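Local coordinates for fucolectin-related protein (Streptococcus pneumoniae, PDB 2WMF) that probably hydrolyses host blood-group carbohydrate antigens, acting as the catalytic module of a family 98 glycoside hydrolase, at residues 41-46 and 297-302; 116-121 and 147-152; 158-163 and 191-196; 209-214 and 221-226. All coordinates share one frame; numbering follows the deposited sequence.

Interaction 1 (41-46 and 297-302); sequences LSPLYG and YTFMTN
Ser-42 lays its CB over the middle of the Phe-299 ring, and this is the tight part of the contact. The distance from Ser-42 CB to the centroid of the Phe-299 ring is 3.6 Å, with the carbon only 13° off the ring normal, which puts it over the face in a CH-pi contact. The first torsion of Phe-299 (chi1 -177°) swings the ring away from the backbone N and across to the strand. Its opposite face is backed by the CB of Met-300, the next residue along, shifted toward the rim. The flat group is therefore sandwiched between an aliphatic carbon of the strand and one of its own segment. Pro-43 adds its carbonyl O, which approaches Phe-299 CD2 obliquely at 3.5 Å.

Beyond the ring the fit relaxes. Leu-44 CD2 lies at the ring edge, 4.4 Å from Phe-299 CE2. The same methyl is just as distant from Met-300 CE, the tip of a thioether chain that bends at its last torsion. This looser side is not a solvent side: Ala-62 of helix 59-64 touches Leu-44, Phe-299 and Met-300 alike, and Phe-309 meets the Phe-299 ring edge-to-face.

The first barrel strand, 39-45, is thus packed against the segment that follows the eighth strand, 289-293, on the seam where the barrel closes. With no hydrogen bond between the segments, the contact rests on close packing and dispersion, with one CH-pi contact from Ser-42 CB to the ring face.

Interaction 2 (116-121 and 147-152); sequences FLVIMS and LNIENY
Leu-147 CD1 sits at the apolar centre, 3.5 Å from Phe-116 CB and slightly farther from a methyl of Val-118. That methyl, Val-118 CG2, also meets Ile-149 CD1 at 3.9 Å, the two side chains crossing at about a right angle. Val-118, Leu-147 and Ile-149 all project from the same face of the sheet.

Outward from this cluster runs the backbone ladder. Leu-147 N donates to Leu-117 O at 2.8 Å, and Leu-147 O accepts from Ile-119 N at 3.0 Å. A weak second bond to Leu-147 O comes from Met-120 N. The doubled grip marks a beta bulge at Ile-119, past which the register has slipped by one residue and Met-120 pairs with Asn-148. Met-120 O then accepts from Ile-149 N at 3.1 Å.

On the other face, the bent thioether of Met-120 slants across the amide of Asn-148, with Met-120 CE 3.6 Å from Asn-148 ND2. At the polar edge, a first torsion near 180° (chi1 -169°) carries the OG of Ser-121 away from N, and from there it donates to Ile-149 O at 2.7 Å. Asn-151 ND2 donates to Asn-148 OD1, while its own OD1 accepts from Gly-123 N; the Asn-148 amide is thus steadied by the loop after its strand. Neighbouring parallel strands joined through helix 130-139 form a beta-alpha-beta unit, the repeating element of a (beta/alpha)8 barrel.

Interaction 3 (158-163 and 191-196); sequences QLAPHS and MNDPTF
Ala-160 presents its methyl to the carboxylate of Asp-193, with Ala-160 CB 3.6 Å from Asp-193 CG. The same methyl reaches Phe-196 CB at 3.9 Å, so one small side chain touches both the cap residue and the first turn of helix 194-203. Ala-160 O approaches Phe-196 CD1 obliquely at 3.5 Å.

Pro-161 comes next, its ring crossing the Asp-193 side chain at about a right angle and setting CG and CD near the carboxylate oxygen OD1. Thr-195 CG2 leans over the start of this turn, 4.1 Å from Pro-161 CA, on the more exposed flank. Asp-193 is the N-cap of helix 194-203: its carboxylate, held opposite the backbone N by chi1 of -178°, turns OD2 back to accept from Phe-196 N at 2.9 Å, through the anti lone pair. The capped helix and helix 159-172 both belong to the layer of helices around a (beta/alpha)8 barrel, and here their first turns meet.

One turn beyond Leu-159, Ser-163 places CB 3.8 Å from Phe-196 CE1. Its OG turns back along the helix to donate to Leu-159 O at 2.8 Å. That carbonyl also takes the helical bond from Ser-163 N, the two donors arriving from opposite faces of its plane. The Phe-196 ring continues inward to meet Trp-179 of strand 176-180 edge-to-face, and Ser-163 touches the same tryptophan.

Interaction 4 (209-214 and 221-226); sequences LATKNT and GTDSIV
Asp-223 OD1 accepts a hydrogen bond of 2.7 Å from a water that is equally close to Thr-211 OG1, at 2.7 Å, so one molecule spans the gap between helix and strand. The other carboxylate oxygen, OD2, is held by the hydroxyl of Tyr-366, and the carboxylate is thereby gripped at both ends. The bridge follows from the rotation of Thr-211: its OG1 stands between the backbone N and the carbonyl carbon (chi1 71°), turned to the water, while CG2 is left to face the helix.

That methyl is the middle of the apolar contact, Thr-211 CG2 meeting Thr-222 CG2 at 3.6 Å with the side chains crossing at a slant. Thr-211 CG2 also lies against the polar end of Asp-223, 3.5 Å from Asp-223 OD1. The Thr-222 hydroxyl bonds instead to Asp-218 O and Glu-183 N, consistent with its methyl facing the strand. One turn later, Val-226 CG1 presses on the strand backbone 3.4 Å from Leu-209 O. It also lies 4.2 Å from Leu-209 CB.

Helix segment 221-226 runs back antiparallel to strand segment 209-212, their directions 176° apart, as in the beta-alpha half of a barrel unit. Strand 207-212 is hydrogen-bonded between strands 176-180 and 237-243. Over them, Val-226 rests on Trp-238 of the latter and on Trp-187 of helix 184-192, the preceding helix but one in the chain.

In the fold
Interactions 1, 2 and 4 all draw on the eight-stranded parallel barrel, and interaction 3 lies in its helical coat. Interactions 1 and 2 meet in the apolar interior, where Leu-41 CD2 is 3.7 Å from Phe-116 CD2. Interaction 2 reaches interaction 3 through a weak hydrogen bond of 3.0 Å between Asn-148 ND2 and Ser-163 OG, with Met-120 CE packed 3.5 Å from Ser-163 OG; interaction 3 reaches interaction 4 through Met-191 CE, 3.7 Å from Leu-209 CD1. Interactions 1 and 3 stay about 15 Å apart at their nearest atoms. A salt bridge of 2.8 Å from Lys-212 NZ to Glu-150 OE1 ties interaction 4 to interaction 2 at the C-terminal ends of their strands, the rim where barrels of this fold carry their active sites.

Interaction 1 (41-46 and 297-302)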
loop_
_atom_site.group_PDB
_atom_site.type_symbol
_atom_site.label_atom_id
_atom_site.label_comp_id
_atom_site.label_asym_id
_atom_site.label_seq_id
_atom_site.Cartn_x
_atom_site.Cartn_y
_atom_site.Cartn_z
ATOM N N LEU A 41 7.463 5.257 -4.206
ATOM C CA LEU A 41 8.699 5.440 -3.512
ATOM C C LEU A 41 9.448 4.089 -3.370
ATOM O O LEU A 41 8.862 3.083 -2.983
ATOM C CB LEU A 41 8.490 6.045 -2.125
ATOM C CG LEU A 41 7.984 7.492 -2.092
ATOM C CD1 LEU A 41 7.423 7.875 -0.705
ATOM C CD2 LEU A 41 9.106 8.443 -2.509
ATOM N N SER A 42 10.724 4.115 -3.711
ATOM C CA SER A 42 11.639 2.989 -3.550
ATOM C C SER A 42 12.821 3.432 -2.699
ATOM O O SER A 42 13.466 4.426 -3.006
ATOM C CB SER A 42 12.107 2.452 -4.894
ATOM O OG SER A 42 11.021 2.196 -5.774
ATOM N N PRO A 43 13.087 2.716 -1.583
ATOM C CA PRO A 43 14.059 3.183 -0.617
ATOM C C PRO A 43 15.484 2.626 -0.696
ATOM O O PRO A 43 15.694 1.430 -1.009
ATOM C CB PRO A 43 13.447 2.748 0.715
ATOM C CG PRO A 43 12.776 1.471 0.369
ATOM C CD PRO A 43 12.358 1.532 -1.071
ATOM N N LEU A 44 16.434 3.514 -0.407
ATOM C CA LEU A 44 17.849 3.176 -0.132
ATOM C C LEU A 44 18.206 3.576 1.328
ATOM O O LEU A 44 17.637 4.500 1.924
ATOM C CB LEU A 44 18.759 3.950 -1.109
ATOM C CG LEU A 44 18.660 3.549 -2.595
ATOM C CD1 LEU A 44 19.415 4.600 -3.494
ATOM C CD2 LEU A 44 19.114 2.056 -2.918
ATOM N N TYR A 45 19.207 2.893 1.881
ATOM C CA TYR A 45 19.545 2.963 3.309
ATOM C C TYR A 45 21.043 3.212 3.491
ATOM O O TYR A 45 21.873 2.549 2.859
ATOM C CB TYR A 45 19.123 1.673 4.027
ATOM C CG TYR A 45 17.634 1.498 3.959
ATOM C CD1 TYR A 45 16.809 1.965 4.952
ATOM C CD2 TYR A 45 17.054 0.898 2.858
ATOM C CE1 TYR A 45 15.425 1.835 4.851
ATOM C CE2 TYR A 45 15.671 0.769 2.738
ATOM C CZ TYR A 45 14.861 1.249 3.748
ATOM O OH TYR A 45 13.481 1.117 3.652
ATOM N N GLY A 46 21.376 4.156 4.374
ATOM C CA GLY A 46 22.754 4.479 4.673
ATOM C C GLY A 46 23.514 3.355 5.341
ATOM O O GLY A 46 22.977 2.610 6.144
ATOM N N TYR A 297 13.645 -7.548 0.178
ATOM C CA TYR A 297 12.643 -8.325 -0.520
ATOM C C TYR A 297 11.837 -7.520 -1.531
ATOM O O TYR A 297 11.616 -7.964 -2.639
ATOM C CB TYR A 297 11.669 -8.915 0.493
ATOM C CG TYR A 297 10.564 -9.780 -0.092
ATOM C CD1 TYR A 297 10.840 -10.828 -0.948
ATOM C CD2 TYR A 297 9.218 -9.574 0.270
ATOM C CE1 TYR A 297 9.859 -11.649 -1.414
ATOM C CE2 TYR A 297 8.228 -10.392 -0.197
ATOM C CZ TYR A 297 8.517 -11.424 -1.048
ATOM O OH TYR A 297 7.524 -12.279 -1.532
ATOM N N THR A 298 11.411 -6.344 -1.113
ATOM C CA THR A 298 10.423 -5.553 -1.875
ATOM C C THR A 298 11.048 -4.667 -2.976
ATOM O O THR A 298 10.292 -4.093 -3.767
ATOM C CB THR A 298 9.528 -4.679 -0.945
ATOM O OG1 THR A 298 10.330 -3.832 -0.121
ATOM C CG2 THR A 298 8.656 -5.534 -0.014
ATOM N N PHE A 299 12.366 -4.515 -3.014
ATOM C CA PHE A 299 12.990 -3.635 -4.006
ATOM C C PHE A 299 14.174 -4.242 -4.724
ATOM O O PHE A 299 14.049 -4.639 -5.871
ATOM C CB PHE A 299 13.331 -2.264 -3.376
ATOM C CG PHE A 299 13.905 -1.254 -4.347
ATOM C CD1 PHE A 299 13.443 -1.164 -5.687
ATOM C CD2 PHE A 299 14.888 -0.371 -3.915
ATOM C CE1 PHE A 299 13.976 -0.228 -6.560
ATOM C CE2 PHE A 299 15.430 0.564 -4.779
ATOM C CZ PHE A 299 14.966 0.636 -6.106
ATOM N N MET A 300 15.311 -4.393 -4.030
ATOM C CA MET A 300 16.583 -4.656 -4.749
ATOM C C MET A 300 17.661 -5.059 -3.723
ATOM O O MET A 300 17.710 -4.531 -2.630
ATOM C CB MET A 300 17.002 -3.367 -5.492
ATOM C CG MET A 300 17.989 -3.468 -6.551
ATOM S SD MET A 300 18.142 -1.881 -7.472
ATOM C CE MET A 300 18.812 -0.782 -6.251
ATOM N N THR A 301 18.534 -5.983 -4.127
ATOM C CA THR A 301 19.802 -6.202 -3.449
ATOM C C THR A 301 20.868 -6.318 -4.541
ATOM O O THR A 301 20.630 -6.858 -5.652
ATOM C CB THR A 301 19.828 -7.459 -2.523
ATOM O OG1 THR A 301 19.721 -8.640 -3.318
ATOM C CG2 THR A 301 18.669 -7.364 -1.399
ATOM N N ASN A 302 22.037 -5.799 -4.223
ATOM C CA ASN A 302 23.191 -5.802 -5.153
ATOM C C ASN A 302 22.814 -5.244 -6.541
ATOM O O ASN A 302 23.305 -5.700 -7.596
ATOM C CB ASN A 302 23.773 -7.215 -5.251
ATOM C CG ASN A 302 24.367 -7.669 -3.950
ATOM O OD1 ASN A 302 24.880 -6.851 -3.171
ATOM N ND2 ASN A 302 24.263 -8.969 -3.672
#

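Interaction 2 (116-121 and 147-152)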
loop_
_atom_site.group_PDB
_atom_site.type_symbol
_atom_site.label_atom_id
_atom_site.label_comp_id
_atom_site.label_asym_id
_atom_site.label_seq_id
_atom_site.Cartn_x
_atom_site.Cartn_y
_atom_site.Cartn_z
ATOM N N PHE A 116 13.544 11.927 -1.819
ATOM C CA PHE A 116 13.001 12.372 -0.538
ATOM C C PHE A 116 13.930 11.871 0.581
ATOM O O PHE A 116 14.384 10.758 0.506
ATOM C CB PHE A 116 11.616 11.715 -0.303
ATOM C CG PHE A 116 10.510 12.285 -1.160
ATOM C CD1 PHE A 116 9.587 13.153 -0.629
ATOM C CD2 PHE A 116 10.378 11.889 -2.486
ATOM C CE1 PHE A 116 8.544 13.667 -1.413
ATOM C CE2 PHE A 116 9.330 12.405 -3.301
ATOM C CZ PHE A 116 8.438 13.310 -2.751
ATOM N N LEU A 117 14.181 12.713 1.583
ATOM C CA LEU A 117 15.043 12.390 2.719
ATOM C C LEU A 117 14.188 12.014 3.921
ATOM O O LEU A 117 13.244 12.714 4.243
ATOM C CB LEU A 117 15.911 13.574 3.138
ATOM C CG LEU A 117 16.783 14.275 2.105
ATOM C CD1 LEU A 117 17.555 15.414 2.805
ATOM C CD2 LEU A 117 17.675 13.249 1.441
ATOM N N VAL A 118 14.532 10.914 4.585
ATOM C CA VAL A 118 13.929 10.571 5.882
ATOM C C VAL A 118 14.668 11.386 6.938
ATOM O O VAL A 118 15.860 11.147 7.175
ATOM C CB VAL A 118 14.044 9.080 6.224
ATOM C CG1 VAL A 118 13.403 8.816 7.589
ATOM C CG2 VAL A 118 13.422 8.175 5.100
ATOM N N ILE A 119 13.986 12.367 7.511
ATOM C CA ILE A 119 14.580 13.262 8.524
ATOM C C ILE A 119 14.004 13.120 9.924
ATOM O O ILE A 119 14.530 13.719 10.859
ATOM C CB ILE A 119 14.579 14.746 8.094
ATOM C CG1 ILE A 119 13.154 15.332 8.101
ATOM C CG2 ILE A 119 15.268 14.888 6.669
ATOM C CD1 ILE A 119 13.143 16.831 7.920
ATOM N N MET A 120 12.930 12.334 10.068
ATOM C CA MET A 120 12.319 12.070 11.354
ATOM C C MET A 120 11.943 10.589 11.465
ATOM O O MET A 120 11.458 10.015 10.504
ATOM C CB MET A 120 11.023 12.889 11.551
ATOM C CG MET A 120 11.185 14.407 11.769
ATOM S SD MET A 120 9.614 15.232 11.968
ATOM C CE MET A 120 9.214 14.843 13.679
ATOM N N SER A 121 12.250 9.986 12.628
ATOM C CA SER A 121 11.844 8.618 12.909
ATOM C C SER A 121 12.023 8.265 14.391
ATOM O O SER A 121 12.869 8.843 15.080
ATOM C CB SER A 121 12.654 7.633 12.076
ATOM O OG SER A 121 12.100 6.327 12.153
ATOM N N LEU A 147 10.454 12.763 4.752
ATOM C CA LEU A 147 9.622 11.754 5.398
ATOM C C LEU A 147 9.843 11.712 6.911
ATOM O O LEU A 147 10.978 11.880 7.398
ATOM C CB LEU A 147 9.928 10.382 4.853
ATOM C CG LEU A 147 9.573 10.143 3.383
ATOM C CD1 LEU A 147 10.810 9.853 2.541
ATOM C CD2 LEU A 147 8.490 9.034 3.291
ATOM N N ASN A 148 8.722 11.500 7.615
ATOM C CA ASN A 148 8.697 11.123 9.007
ATOM C C ASN A 148 8.100 9.715 9.013
ATOM O O ASN A 148 6.994 9.502 8.494
ATOM C CB ASN A 148 7.788 12.076 9.765
ATOM C CG ASN A 148 7.665 11.767 11.249
ATOM O OD1 ASN A 148 8.244 10.802 11.746
ATOM N ND2 ASN A 148 6.918 12.611 11.972
ATOM N N ILE A 149 8.812 8.774 9.606
ATOM C CA ILE A 149 8.413 7.366 9.574
ATOM C C ILE A 149 8.480 6.743 10.953
ATOM O O ILE A 149 9.531 6.780 11.562
ATOM C CB ILE A 149 9.345 6.545 8.604
ATOM C CG1 ILE A 149 9.321 7.107 7.183
ATOM C CG2 ILE A 149 8.892 5.062 8.531
ATOM C CD1 ILE A 149 10.203 6.343 6.174
ATOM N N GLU A 150 7.352 6.188 11.423
ATOM C CA GLU A 150 7.305 5.215 12.540
ATOM C C GLU A 150 7.569 5.806 13.928
ATOM O O GLU A 150 8.707 5.945 14.337
ATOM C CB GLU A 150 8.270 4.047 12.346
ATOM C CG GLU A 150 8.081 2.947 13.376
ATOM C CD GLU A 150 9.116 1.829 13.177
ATOM O OE1 GLU A 150 9.240 1.267 12.047
ATOM O OE2 GLU A 150 9.856 1.556 14.154
ATOM N N ASN A 151 6.492 6.015 14.681
ATOM C CA ASN A 151 6.560 6.568 16.037
ATOM C C ASN A 151 5.545 5.978 17.008
ATOM O O ASN A 151 5.482 6.400 18.141
ATOM C CB ASN A 151 6.347 8.094 15.992
ATOM C CG ASN A 151 7.342 8.805 15.116
ATOM O OD1 ASN A 151 8.426 9.143 15.564
ATOM N ND2 ASN A 151 6.969 9.030 13.842
ATOM N N TYR A 152 4.739 5.027 16.540
ATOM C CA TYR A 152 3.611 4.504 17.360
ATOM C C TYR A 152 4.096 3.859 18.683
ATOM O O TYR A 152 3.334 3.806 19.650
ATOM C CB TYR A 152 2.693 3.552 16.523
ATOM C CG TYR A 152 3.495 2.579 15.687
ATOM C CD1 TYR A 152 4.133 1.457 16.254
ATOM C CD2 TYR A 152 3.672 2.787 14.327
ATOM C CE1 TYR A 152 4.917 0.610 15.455
ATOM C CE2 TYR A 152 4.434 1.972 13.570
ATOM C CZ TYR A 152 5.053 0.864 14.126
ATOM O OH TYR A 152 5.855 0.081 13.287
#

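Interaction 3 (158-163 and 191-196)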
loop_
_atom_site.group_PDB
_atom_site.type_symbol
_atom_site.label_atom_id
_atom_site.label_comp_id
_atom_site.label_asym_id
_atom_site.label_seq_id
_atom_site.Cartn_x
_atom_site.Cartn_y
_atom_site.Cartn_z
ATOM N N GLN A 158 6.647 16.401 20.965
ATOM C CA GLN A 158 7.390 17.242 20.003
ATOM C C GLN A 158 7.204 16.831 18.521
ATOM O O GLN A 158 7.532 17.591 17.605
ATOM C CB GLN A 158 8.874 17.281 20.332
ATOM C CG GLN A 158 9.196 17.807 21.724
ATOM C CD GLN A 158 10.679 18.034 21.980
ATOM O OE1 GLN A 158 11.470 18.331 21.074
ATOM N NE2 GLN A 158 11.065 17.934 23.255
ATOM N N LEU A 159 6.735 15.611 18.279
ATOM C CA LEU A 159 6.699 15.066 16.931
ATOM C C LEU A 159 5.730 15.812 16.031
ATOM O O LEU A 159 6.075 16.131 14.889
ATOM C CB LEU A 159 6.331 13.579 16.991
ATOM C CG LEU A 159 7.317 12.708 17.791
ATOM C CD1 LEU A 159 6.806 11.260 17.787
ATOM C CD2 LEU A 159 8.777 12.842 17.311
ATOM N N ALA A 160 4.563 16.120 16.554
ATOM C CA ALA A 160 3.552 16.833 15.749
ATOM C C ALA A 160 4.005 18.285 15.460
ATOM O O ALA A 160 3.983 18.730 14.300
ATOM C CB ALA A 160 2.193 16.795 16.389
ATOM N N PRO A 161 4.396 19.047 16.504
ATOM C CA PRO A 161 4.896 20.416 16.208
ATOM C C PRO A 161 6.132 20.477 15.297
ATOM O O PRO A 161 6.245 21.364 14.393
ATOM C CB PRO A 161 5.177 20.998 17.610
ATOM C CG PRO A 161 4.538 20.134 18.531
ATOM C CD PRO A 161 4.356 18.790 17.951
ATOM N N HIS A 162 7.050 19.540 15.468
ATOM C CA HIS A 162 8.247 19.539 14.624
ATOM C C HIS A 162 7.827 19.237 13.177
ATOM O O HIS A 162 8.374 19.786 12.244
ATOM C CB HIS A 162 9.303 18.559 15.091
ATOM C CG HIS A 162 10.003 18.974 16.342
ATOM N ND1 HIS A 162 11.021 18.233 16.908
ATOM C CD2 HIS A 162 9.825 20.054 17.132
ATOM C CE1 HIS A 162 11.435 18.845 18.016
ATOM N NE2 HIS A 162 10.737 19.963 18.162
ATOM N N SER A 163 6.911 18.292 13.012
ATOM C CA SER A 163 6.397 17.937 11.686
ATOM C C SER A 163 5.733 19.141 11.016
ATOM O O SER A 163 5.941 19.404 9.814
ATOM C CB SER A 163 5.435 16.716 11.780
ATOM O OG SER A 163 6.124 15.525 12.170
ATOM N N MET A 191 -3.578 14.535 15.186
ATOM C CA MET A 191 -4.456 15.587 14.660
ATOM C C MET A 191 -5.190 16.384 15.757
ATOM O O MET A 191 -5.760 17.440 15.492
ATOM C CB MET A 191 -5.376 15.054 13.549
ATOM C CG MET A 191 -5.913 16.095 12.564
ATOM S SD MET A 191 -4.617 16.968 11.658
ATOM C CE MET A 191 -4.153 15.759 10.378
ATOM N N ASN A 192 -5.195 15.892 17.001
ATOM C CA ASN A 192 -5.575 16.729 18.161
ATOM C C ASN A 192 -4.523 17.780 18.536
ATOM O O ASN A 192 -4.844 18.734 19.252
ATOM C CB ASN A 192 -5.900 15.838 19.409
ATOM C CG ASN A 192 -7.310 15.235 19.386
ATOM O OD1 ASN A 192 -7.512 14.084 19.844
ATOM N ND2 ASN A 192 -8.274 15.975 18.866
ATOM N N ASP A 193 -3.288 17.628 18.054
ATOM C CA ASP A 193 -2.255 18.649 18.307
ATOM C C ASP A 193 -2.629 19.960 17.619
ATOM O O ASP A 193 -2.849 19.974 16.411
ATOM C CB ASP A 193 -0.868 18.210 17.836
ATOM C CG ASP A 193 0.188 19.252 18.149
ATOM O OD1 ASP A 193 0.669 19.264 19.306
ATOM O OD2 ASP A 193 0.523 20.048 17.263
ATOM N N PRO A 194 -2.719 21.081 18.379
ATOM C CA PRO A 194 -3.177 22.292 17.719
ATOM C C PRO A 194 -2.228 22.816 16.652
ATOM O O PRO A 194 -2.686 23.326 15.645
ATOM C CB PRO A 194 -3.288 23.300 18.856
ATOM C CG PRO A 194 -2.603 22.751 19.963
ATOM C CD PRO A 194 -2.557 21.266 19.811
ATOM N N THR A 195 -0.934 22.626 16.851
ATOM C CA THR A 195 0.066 23.090 15.881
ATOM C C THR A 195 -0.056 22.328 14.560
ATOM O O THR A 195 -0.065 22.908 13.478
ATOM C CB THR A 195 1.493 23.020 16.453
ATOM O OG1 THR A 195 1.540 23.672 17.745
ATOM C CG2 THR A 195 2.567 23.695 15.490
ATOM N N PHE A 196 -0.130 21.006 14.645
ATOM C CA PHE A 196 -0.219 20.182 13.450
ATOM C C PHE A 196 -1.575 20.311 12.751
ATOM O O PHE A 196 -1.637 20.324 11.513
ATOM C CB PHE A 196 0.147 18.717 13.714
ATOM C CG PHE A 196 0.437 17.984 12.454
ATOM C CD1 PHE A 196 1.626 18.223 11.774
ATOM C CD2 PHE A 196 -0.483 17.113 11.875
ATOM C CE1 PHE A 196 1.903 17.611 10.575
ATOM C CE2 PHE A 196 -0.214 16.516 10.654
ATOM C CZ PHE A 196 0.982 16.732 10.021
#

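Interaction 4 (209-214 and 221-226)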
loop_
_atom_site.group_PDB
_atom_site.type_symbol
_atom_site.label_atom_id
_atom_site.label_comp_id
_atom_site.label_asym_id
_atom_site.label_seq_id
_atom_site.Cartn_x
_atom_site.Cartn_y
_atom_site.Cartn_z
ATOM N N LEU A 209 -0.399 11.977 4.345
ATOM C CA LEU A 209 -0.498 11.161 5.559
ATOM C C LEU A 209 -0.663 9.706 5.075
ATOM O O LEU A 209 -1.380 9.425 4.104
ATOM C CB LEU A 209 -1.644 11.637 6.452
ATOM C CG LEU A 209 -1.477 13.071 7.016
ATOM C CD1 LEU A 209 -2.710 13.539 7.850
ATOM C CD2 LEU A 209 -0.117 13.199 7.737
ATOM N N ALA A 210 0.027 8.785 5.723
ATOM C CA ALA A 210 0.115 7.413 5.214
ATOM C C ALA A 210 0.237 6.372 6.308
ATOM O O ALA A 210 0.782 6.620 7.372
ATOM C CB ALA A 210 1.300 7.292 4.188
ATOM N N THR A 211 -0.258 5.185 6.001
ATOM C CA THR A 211 -0.253 4.125 6.967
ATOM C C THR A 211 1.135 3.450 7.039
ATOM O O THR A 211 2.016 3.662 6.212
ATOM C CB THR A 211 -1.334 3.048 6.601
ATOM O OG1 THR A 211 -0.897 2.330 5.431
ATOM C CG2 THR A 211 -2.728 3.688 6.334
ATOM N N LYS A 212 1.298 2.600 8.029
ATOM C CA LYS A 212 2.489 1.737 8.146
ATOM C C LYS A 212 2.160 0.541 9.045
ATOM O O LYS A 212 2.353 0.584 10.275
ATOM C CB LYS A 212 3.679 2.495 8.711
ATOM C CG LYS A 212 4.991 1.656 8.747
ATOM C CD LYS A 212 6.229 2.421 9.216
ATOM C CE LYS A 212 7.498 1.602 8.890
ATOM N NZ LYS A 212 7.694 0.515 9.892
ATOM N N ASN A 213 1.695 -0.534 8.405
ATOM C CA ASN A 213 1.022 -1.638 9.116
ATOM C C ASN A 213 1.901 -2.722 9.766
ATOM O O ASN A 213 1.413 -3.794 10.156
ATOM C CB ASN A 213 -0.102 -2.208 8.257
ATOM C CG ASN A 213 0.355 -2.846 6.997
ATOM O OD1 ASN A 213 1.562 -2.986 6.734
ATOM N ND2 ASN A 213 -0.632 -3.249 6.164
ATOM N N THR A 214 3.152 -2.373 9.979
ATOM C CA THR A 214 4.120 -3.161 10.744
ATOM C C THR A 214 3.615 -3.733 12.090
ATOM O O THR A 214 3.904 -4.912 12.369
ATOM C CB THR A 214 5.367 -2.274 11.052
ATOM O OG1 THR A 214 5.725 -1.490 9.892
ATOM C CG2 THR A 214 6.576 -3.116 11.508
ATOM N N GLY A 221 -9.017 0.367 11.109
ATOM C CA GLY A 221 -9.185 1.677 11.695
ATOM C C GLY A 221 -8.210 2.707 11.130
ATOM O O GLY A 221 -8.554 3.886 10.962
ATOM N N THR A 222 -6.982 2.271 10.851
ATOM C CA THR A 222 -5.963 3.188 10.392
ATOM C C THR A 222 -6.317 3.648 8.973
ATOM O O THR A 222 -6.204 4.836 8.653
ATOM C CB THR A 222 -4.522 2.612 10.475
ATOM O OG1 THR A 222 -4.183 2.333 11.852
ATOM C CG2 THR A 222 -3.448 3.590 9.880
ATOM N N ASP A 223 -6.692 2.712 8.117
ATOM C CA ASP A 223 -7.166 3.059 6.769
ATOM C C ASP A 223 -8.323 4.061 6.840
ATOM O O ASP A 223 -8.398 4.995 6.013
ATOM C CB ASP A 223 -7.604 1.844 6.002
ATOM C CG ASP A 223 -6.447 1.038 5.392
ATOM O OD1 ASP A 223 -5.305 1.495 5.404
ATOM O OD2 ASP A 223 -6.726 -0.061 4.833
ATOM N N SER A 224 -9.256 3.851 7.760
ATOM C CA SER A 224 -10.452 4.705 7.880
ATOM C C SER A 224 -10.066 6.132 8.285
ATOM O O SER A 224 -10.612 7.146 7.767
ATOM C CB SER A 224 -11.461 4.130 8.880
ATOM O OG SER A 224 -12.082 2.965 8.362
ATOM N N ILE A 225 -9.187 6.246 9.270
ATOM C CA ILE A 225 -8.798 7.544 9.818
ATOM C C ILE A 225 -7.907 8.303 8.837
ATOM O O ILE A 225 -8.074 9.507 8.620
ATOM C CB ILE A 225 -8.044 7.364 11.180
ATOM C CG1 ILE A 225 -8.996 6.882 12.249
ATOM C CG2 ILE A 225 -7.377 8.662 11.630
ATOM C CD1 ILE A 225 -8.262 6.463 13.564
ATOM N N VAL A 226 -6.927 7.611 8.274
ATOM C CA VAL A 226 -5.971 8.273 7.372
ATOM C C VAL A 226 -6.694 8.725 6.089
ATOM O O VAL A 226 -6.530 9.882 5.649
ATOM C CB VAL A 226 -4.705 7.451 7.136
ATOM C CG1 VAL A 226 -3.813 8.065 6.012
ATOM C CG2 VAL A 226 -3.911 7.250 8.494
HETATM O O HOH W 1 -3.016 1.239 4.073
#